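Flagellar motor switch protein FliG (Aquifex aeolicus, PDB 3HJL) probably forms part of the rotor-mounted switch complex at the base of the flagellar basal body, where motor torque and the direction of rotation are set. Local coordinates at residues A[17-22]-A[28-33]; A[122-127]-A[183-188]. All blocks are in the same frame, centred on the assembly; numbering follows the deposited sequence.

Both contacts join helices of an all-helical, elongated chain, and they come one after the other: 17-22 with 28-33 is complete before 122-127 with 183-188 begins. Contact 1 belongs to the FliG N-terminal domain and pairs helix 7-21 with its sequence neighbour, helix 24-33. Contact 2 belongs to the middle domain and brings helix 118-125 against the far later helix 172-193. Their centres lie about 55 Å apart and their nearest atoms about 41 Å apart, with no touch. Each is therefore a packing contact within its own domain of this extended molecule, one between two helices joined by a short turn and the other through a return of the chain over 55 residues.

Contact 1: A[17-22]-A[28-33]; sequences VLLLSL and MNIVKE
L19 and I30 carry this packing of two consecutive helices in the all-helical N-terminal domain of FliG, where helix 7-21 is joined to helix 24-33 by a short turn that begins at L22. The same two residues have the nearest pair of CA atoms across the segments, with L19 CA 7.7 Å from I30 CA. At this separation the two segments meet through side chains alone. L19 has CG anti to its backbone nitrogen (chi1 -178°), which swings the end of the side chain nearer to the second helix than its first bond would suggest. Its CD1 methyl thereby meets the branch methyl of I30, 3.7 Å from CG2, and this is the tight part of the contact. L19 is buried, and it also packs on L39 and L42 of helix 36-47.

Toward V31 the packing is looser: the same L19 CD1 lies 4.3 Å from V31 CG2, and V31, although it also touches L39, is on the solvent side of the contact. L22, the first residue to leave the helical backbone, points toward segment 28-33 and touches I68 of helix 54-70 and I75. Its side chain crosses that of I30 at about a right angle, and the end methyls meet, L22 CD1 lying 4.1 Å from I30 CD1.

Contact 2: A[122-127]-A[183-188]; sequences ASLLKN and LEEISS
L124 reaches across from helix 118-125 to E185 and I186 of helix 172-193, and it has the most surface buried of the three. This is helix-to-helix packing in the FliG middle domain, made by a single leucine that spreads its two methyls over consecutive residues of the partner helix. The backbones stay well apart, L124 CA lying 8.3 Å from E185 CA, so the side chains must span the gap. L124 points toward helix 172-193, with CG anti to its carbonyl carbon (chi1 -70°), and the fork at CG sends one methyl to each partner.

The CD1 branch goes to I186. It lies 3.5 Å from I186 CG1 and 4.0 Å from I186 CD1, so the methyl rests along the outer arm of the isoleucine, and the two side chains cross at about a right angle. The first bond of I186 does not aim at L124; it is the end of the side chain that comes closer.

The CD2 branch takes the other partner, with L124 CD2 3.5 Å from E185 CG. Here a glutamate contributes its aliphatic part: CG stands anti to the backbone nitrogen, and with the chain bent at chi2 (55°) the carboxylate lies farther from L124 CD2 than the methylene does. The contact with L124 is thus made by carbon, and all three side chains stay partly exposed, as befits a surface contact.

Along helix 172-193, L124 also touches L182 and L189, one on each side of the 183-188 segment in sequence. L125 touches L182 too, while I186 reaches V116 in the loop ahead of helix 118-125 and L183 packs on E112 and I113 of helix 93-114, so helix 172-193 is touched by both of these earlier helices.

Contact 1: A[17-22]-A[28-33]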
ATOM      1  N   VAL A  17      -6.059 -13.400 -42.950  1.00 58.27           N
ATOM      2  CA  VAL A  17      -5.746 -12.247 -42.112  1.00 54.75           C
ATOM      3  C   VAL A  17      -5.284 -11.058 -42.955  1.00 57.34           C
ATOM      4  O   VAL A  17      -5.701  -9.932 -42.700  1.00 56.29           O
ATOM      5  CB  VAL A  17      -4.693 -12.588 -41.027  1.00 60.71           C
ATOM      6  CG1 VAL A  17      -4.334 -11.344 -40.223  1.00 56.90           C
ATOM      7  CG2 VAL A  17      -5.224 -13.689 -40.082  1.00 45.00           C
ATOM      8  N   LEU A  18      -4.442 -11.317 -43.961  1.00 58.24           N
ATOM      9  CA  LEU A  18      -4.001 -10.281 -44.905  1.00 53.64           C
ATOM     10  C   LEU A  18      -5.178  -9.617 -45.609  1.00 60.93           C
ATOM     11  O   LEU A  18      -5.252  -8.383 -45.671  1.00 60.15           O
ATOM     12  CB  LEU A  18      -3.044 -10.852 -45.962  1.00 56.95           C
ATOM     13  CG  LEU A  18      -1.577 -11.088 -45.595  1.00 64.01           C
ATOM     14  CD1 LEU A  18      -0.844 -11.779 -46.765  1.00 53.37           C
ATOM     15  CD2 LEU A  18      -0.881  -9.766 -45.243  1.00 57.64           C
ATOM     16  N   LEU A  19      -6.098 -10.434 -46.127  1.00 55.73           N
ATOM     17  CA  LEU A  19      -7.303  -9.930 -46.809  1.00 62.31           C
ATOM     18  C   LEU A  19      -8.033  -8.870 -45.964  1.00 59.15           C
ATOM     19  O   LEU A  19      -8.408  -7.809 -46.467  1.00 54.54           O
ATOM     20  CB  LEU A  19      -8.263 -11.091 -47.137  1.00 63.12           C
ATOM     21  CG  LEU A  19      -9.566 -10.772 -47.894  1.00 61.31           C
ATOM     22  CD1 LEU A  19      -9.268 -10.294 -49.317  1.00 61.32           C
ATOM     23  CD2 LEU A  19     -10.482 -11.983 -47.913  1.00 56.30           C
ATOM     24  N   LEU A  20      -8.180  -9.159 -44.678  1.00 54.08           N
ATOM     25  CA  LEU A  20      -8.885  -8.276 -43.752  1.00 56.81           C
ATOM     26  C   LEU A  20      -8.038  -7.114 -43.176  1.00 52.49           C
ATOM     27  O   LEU A  20      -8.601  -6.095 -42.795  1.00 60.33           O
ATOM     28  CB  LEU A  20      -9.452  -9.119 -42.609  1.00 63.54           C
ATOM     29  CG  LEU A  20     -10.437 -10.210 -43.048  1.00 66.19           C
ATOM     30  CD1 LEU A  20     -10.604 -11.241 -41.955  1.00 67.45           C
ATOM     31  CD2 LEU A  20     -11.770  -9.589 -43.441  1.00 65.07           C
ATOM     32  N   SER A  21      -6.707  -7.273 -43.143  1.00 54.79           N
ATOM     33  CA  SER A  21      -5.773  -6.319 -42.506  1.00 52.58           C
ATOM     34  C   SER A  21      -5.093  -5.319 -43.450  1.00 53.48           C
ATOM     35  O   SER A  21      -4.772  -4.211 -43.033  1.00 55.20           O
ATOM     36  CB  SER A  21      -4.686  -7.089 -41.757  1.00 58.87           C
ATOM     37  OG  SER A  21      -5.254  -7.959 -40.786  1.00 69.18           O
ATOM     38  N   LEU A  22      -4.830  -5.734 -44.691  1.00 54.33           N
ATOM     39  CA  LEU A  22      -4.173  -4.887 -45.700  1.00 56.37           C
ATOM     40  C   LEU A  22      -4.989  -3.630 -46.008  1.00 58.12           C
ATOM     41  O   LEU A  22      -6.198  -3.621 -45.802  1.00 55.30           O
ATOM     42  CB  LEU A  22      -3.962  -5.659 -47.023  1.00 54.96           C
ATOM     43  CG  LEU A  22      -2.847  -6.714 -47.117  1.00 55.78           C
ATOM     44  CD1 LEU A  22      -3.052  -7.571 -48.345  1.00 53.45           C
ATOM     45  CD2 LEU A  22      -1.474  -6.063 -47.158  1.00 49.34           C
ATOM     46  N   MET A  28      -8.933  -4.255 -52.377  1.00 62.78           N
ATOM     47  CA  MET A  28     -10.082  -4.099 -53.295  1.00 68.24           C
ATOM     48  C   MET A  28      -9.838  -4.890 -54.583  1.00 66.13           C
ATOM     49  O   MET A  28     -10.757  -5.515 -55.115  1.00 69.86           O
ATOM     50  CB  MET A  28     -10.399  -2.617 -53.619  1.00 71.91           C
ATOM     51  CG  MET A  28      -9.346  -1.852 -54.446  1.00 75.97           C
ATOM     52  SD  MET A  28      -9.818  -0.139 -54.832  1.00 84.35           S
ATOM     53  CE  MET A  28      -9.815   0.622 -53.205  1.00 84.91           C
ATOM     54  N   ASN A  29      -8.588  -4.870 -55.057  1.00 60.54           N
ATOM     55  CA  ASN A  29      -8.179  -5.624 -56.245  1.00 57.24           C
ATOM     56  C   ASN A  29      -8.215  -7.136 -56.011  1.00 57.03           C
ATOM     57  O   ASN A  29      -8.574  -7.895 -56.911  1.00 55.42           O
ATOM     58  CB  ASN A  29      -6.774  -5.208 -56.684  1.00 56.17           C
ATOM     59  CG  ASN A  29      -6.717  -3.771 -57.178  1.00 57.31           C
ATOM     60  OD1 ASN A  29      -7.365  -3.410 -58.164  1.00 49.69           O
ATOM     61  ND2 ASN A  29      -5.924  -2.947 -56.501  1.00 54.80           N
ATOM     62  N   ILE A  30      -7.838  -7.557 -54.803  1.00 54.81           N
ATOM     63  CA  ILE A  30      -7.878  -8.966 -54.418  1.00 53.86           C
ATOM     64  C   ILE A  30      -9.312  -9.491 -54.505  1.00 56.62           C
ATOM     65  O   ILE A  30      -9.550 -10.537 -55.106  1.00 63.92           O
ATOM     66  CB  ILE A  30      -7.319  -9.191 -52.972  1.00 57.04           C
ATOM     67  CG1 ILE A  30      -5.815  -8.862 -52.901  1.00 58.70           C
ATOM     68  CG2 ILE A  30      -7.539 -10.631 -52.524  1.00 54.57           C
ATOM     69  CD1 ILE A  30      -5.246  -8.901 -51.487  1.00 58.40           C
ATOM     70  N   VAL A  31     -10.256  -8.736 -53.938  1.00 59.56           N
ATOM     71  CA  VAL A  31     -11.686  -9.098 -53.925  1.00 58.18           C
ATOM     72  C   VAL A  31     -12.282  -9.230 -55.340  1.00 63.25           C
ATOM     73  O   VAL A  31     -13.067 -10.150 -55.609  1.00 62.95           O
ATOM     74  CB  VAL A  31     -12.524  -8.055 -53.109  1.00 60.87           C
ATOM     75  CG1 VAL A  31     -14.019  -8.250 -53.341  1.00 61.72           C
ATOM     76  CG2 VAL A  31     -12.194  -8.140 -51.609  1.00 56.12           C
ATOM     77  N   LYS A  32     -11.895  -8.316 -56.228  1.00 62.32           N
ATOM     78  CA  LYS A  32     -12.367  -8.306 -57.620  1.00 60.89           C
ATOM     79  C   LYS A  32     -11.930  -9.541 -58.423  1.00 60.55           C
ATOM     80  O   LYS A  32     -12.710 -10.071 -59.219  1.00 65.77           O
ATOM     81  CB  LYS A  32     -11.894  -7.030 -58.328  1.00 63.60           C
ATOM     82  CG  LYS A  32     -12.580  -5.756 -57.838  1.00 65.15           C
ATOM     83  CD  LYS A  32     -11.771  -4.495 -58.163  1.00 67.00           C
ATOM     84  CE  LYS A  32     -11.606  -4.276 -59.664  1.00 65.89           C
ATOM     85  NZ  LYS A  32     -10.882  -3.011 -59.958  1.00 67.96           N
ATOM     86  N   GLU A  33     -10.686  -9.978 -58.218  1.00 55.98           N
ATOM     87  CA  GLU A  33     -10.140 -11.168 -58.905  1.00 56.98           C
ATOM     88  C   GLU A  33     -10.655 -12.487 -58.325  1.00 53.67           C
ATOM     89  O   GLU A  33     -10.814 -13.465 -59.045  1.00 56.00           O
ATOM     90  CB  GLU A  33      -8.619 -11.174 -58.828  1.00 56.54           C
ATOM     91  CG  GLU A  33      -7.938 -10.060 -59.579  1.00 51.42           C
ATOM     92  CD  GLU A  33      -6.443 -10.221 -59.569  1.00 49.22           C
ATOM     93  OE1 GLU A  33      -5.949 -11.183 -60.190  1.00 50.13           O
ATOM     94  OE2 GLU A  33      -5.759  -9.383 -58.951  1.00 48.60           O
TER

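Contact 2: A[122-127]-A[183-188]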
ATOM      1  N   ALA A 122     -18.579  14.423  -0.932  1.00 60.53           N
ATOM      2  CA  ALA A 122     -18.709  15.804  -1.441  1.00 53.44           C
ATOM      3  C   ALA A 122     -17.606  16.704  -0.890  1.00 53.93           C
ATOM      4  O   ALA A 122     -16.965  17.436  -1.641  1.00 60.00           O
ATOM      5  CB  ALA A 122     -20.084  16.382  -1.085  1.00 57.74           C
ATOM      6  N   SER A 123     -17.361  16.596   0.415  1.00 57.87           N
ATOM      7  CA  SER A 123     -16.303  17.354   1.104  1.00 58.24           C
ATOM      8  C   SER A 123     -14.906  17.067   0.554  1.00 59.52           C
ATOM      9  O   SER A 123     -14.137  17.991   0.313  1.00 66.23           O
ATOM     10  CB  SER A 123     -16.333  17.045   2.601  1.00 64.60           C
ATOM     11  OG  SER A 123     -15.393  17.836   3.296  1.00 80.06           O
ATOM     12  N   LEU A 124     -14.588  15.790   0.354  1.00 61.22           N
ATOM     13  CA  LEU A 124     -13.301  15.386  -0.252  1.00 62.92           C
ATOM     14  C   LEU A 124     -13.161  15.736  -1.737  1.00 56.56           C
ATOM     15  O   LEU A 124     -12.043  15.812  -2.246  1.00 59.99           O
ATOM     16  CB  LEU A 124     -13.074  13.871  -0.095  1.00 61.01           C
ATOM     17  CG  LEU A 124     -12.783  13.344   1.311  1.00 65.55           C
ATOM     18  CD1 LEU A 124     -12.741  11.843   1.290  1.00 69.60           C
ATOM     19  CD2 LEU A 124     -11.465  13.900   1.852  1.00 70.69           C
ATOM     20  N   LEU A 125     -14.283  15.891  -2.442  1.00 60.64           N
ATOM     21  CA  LEU A 125     -14.259  16.138  -3.890  1.00 52.45           C
ATOM     22  C   LEU A 125     -14.333  17.613  -4.300  1.00 53.94           C
ATOM     23  O   LEU A 125     -13.926  17.951  -5.414  1.00 64.98           O
ATOM     24  CB  LEU A 125     -15.395  15.372  -4.583  1.00 51.82           C
ATOM     25  CG  LEU A 125     -15.278  13.851  -4.770  1.00 54.51           C
ATOM     26  CD1 LEU A 125     -16.605  13.329  -5.271  1.00 48.07           C
ATOM     27  CD2 LEU A 125     -14.149  13.470  -5.750  1.00 53.99           C
ATOM     28  N   LYS A 126     -14.823  18.486  -3.416  1.00 50.79           N
ATOM     29  CA  LYS A 126     -15.179  19.868  -3.822  1.00 55.31           C
ATOM     30  C   LYS A 126     -14.058  20.786  -4.276  1.00 51.43           C
ATOM     31  O   LYS A 126     -14.303  21.690  -5.087  1.00 63.86           O
ATOM     32  CB  LYS A 126     -16.042  20.563  -2.766  1.00 53.54           C
ATOM     33  CG  LYS A 126     -15.368  20.894  -1.454  1.00 62.00           C
ATOM     34  CD  LYS A 126     -16.366  21.582  -0.546  1.00 65.78           C
ATOM     35  CE  LYS A 126     -15.733  22.109   0.715  1.00 71.77           C
ATOM     36  NZ  LYS A 126     -16.712  22.959   1.467  1.00 76.26           N
ATOM     37  N   ASN A 127     -12.840  20.550  -3.788  1.00 58.73           N
ATOM     38  CA  ASN A 127     -11.648  21.315  -4.216  1.00 63.38           C
ATOM     39  C   ASN A 127     -10.900  20.661  -5.387  1.00 66.67           C
ATOM     40  O   ASN A 127      -9.877  21.184  -5.856  1.00 65.56           O
ATOM     41  CB  ASN A 127     -10.694  21.517  -3.031  1.00 67.29           C
ATOM     42  CG  ASN A 127     -11.298  22.385  -1.939  1.00 69.04           C
ATOM     43  OD1 ASN A 127     -11.767  23.489  -2.200  1.00 61.70           O
ATOM     44  ND2 ASN A 127     -11.277  21.890  -0.709  1.00 77.79           N
ATOM     45  N   LEU A 183     -10.418   6.617  -0.602  1.00 49.65           N
ATOM     46  CA  LEU A 183     -10.581   5.663   0.515  1.00 58.73           C
ATOM     47  C   LEU A 183      -9.453   5.754   1.544  1.00 56.52           C
ATOM     48  O   LEU A 183      -9.694   5.660   2.732  1.00 60.83           O
ATOM     49  CB  LEU A 183     -10.714   4.225  -0.009  1.00 61.17           C
ATOM     50  CG  LEU A 183     -12.069   3.940  -0.666  1.00 60.50           C
ATOM     51  CD1 LEU A 183     -12.023   2.682  -1.520  1.00 58.60           C
ATOM     52  CD2 LEU A 183     -13.162   3.858   0.412  1.00 48.97           C
ATOM     53  N   GLU A 184      -8.230   5.917   1.063  1.00 63.66           N
ATOM     54  CA  GLU A 184      -7.056   6.160   1.913  1.00 62.67           C
ATOM     55  C   GLU A 184      -7.103   7.501   2.659  1.00 58.18           C
ATOM     56  O   GLU A 184      -6.614   7.608   3.780  1.00 62.25           O
ATOM     57  CB  GLU A 184      -5.786   6.120   1.059  1.00 59.22           C
ATOM     58  CG  GLU A 184      -5.456   4.723   0.591  1.00 65.60           C
ATOM     59  CD  GLU A 184      -4.356   4.666  -0.459  1.00 66.81           C
ATOM     60  OE1 GLU A 184      -4.133   5.652  -1.207  1.00 63.43           O
ATOM     61  OE2 GLU A 184      -3.723   3.601  -0.541  1.00 70.38           O
ATOM     62  N   GLU A 185      -7.649   8.523   2.011  1.00 55.67           N
ATOM     63  CA  GLU A 185      -7.830   9.829   2.633  1.00 55.53           C
ATOM     64  C   GLU A 185      -8.870   9.770   3.767  1.00 54.71           C
ATOM     65  O   GLU A 185      -8.727  10.441   4.780  1.00 67.44           O
ATOM     66  CB  GLU A 185      -8.257  10.855   1.573  1.00 54.30           C
ATOM     67  CG  GLU A 185      -8.314  12.305   2.064  1.00 69.43           C
ATOM     68  CD  GLU A 185      -7.001  12.779   2.685  1.00 76.86           C
ATOM     69  OE1 GLU A 185      -5.924  12.421   2.152  1.00 84.26           O
ATOM     70  OE2 GLU A 185      -7.053  13.499   3.708  1.00 80.72           O
ATOM     71  N   ILE A 186      -9.913   8.975   3.568  1.00 58.58           N
ATOM     72  CA  ILE A 186     -10.950   8.751   4.579  1.00 57.52           C
ATOM     73  C   ILE A 186     -10.352   8.003   5.768  1.00 51.75           C
ATOM     74  O   ILE A 186     -10.632   8.321   6.925  1.00 56.51           O
ATOM     75  CB  ILE A 186     -12.142   7.934   3.974  1.00 62.47           C
ATOM     76  CG1 ILE A 186     -12.912   8.800   2.975  1.00 62.44           C
ATOM     77  CG2 ILE A 186     -13.092   7.448   5.074  1.00 58.14           C
ATOM     78  CD1 ILE A 186     -13.796   8.027   2.035  1.00 59.53           C
ATOM     79  N   SER A 187      -9.539   6.997   5.470  1.00 55.01           N
ATOM     80  CA  SER A 187      -8.809   6.230   6.489  1.00 57.89           C
ATOM     81  C   SER A 187      -7.815   7.117   7.258  1.00 58.38           C
ATOM     82  O   SER A 187      -7.636   6.963   8.469  1.00 70.18           O
ATOM     83  CB  SER A 187      -8.080   5.061   5.805  1.00 62.70           C
ATOM     84  OG  SER A 187      -7.362   4.283   6.734  1.00 74.85           O
ATOM     85  N   SER A 188      -7.208   8.068   6.552  1.00 61.70           N
ATOM     86  CA  SER A 188      -6.264   9.035   7.147  1.00 58.55           C
ATOM     87  C   SER A 188      -6.961  10.073   8.026  1.00 49.43           C
ATOM     88  O   SER A 188      -6.431  10.456   9.062  1.00 56.52           O
ATOM     89  CB  SER A 188      -5.467   9.745   6.042  1.00 61.50           C
ATOM     90  OG  SER A 188      -4.797  10.883   6.534  1.00 63.60           O
TER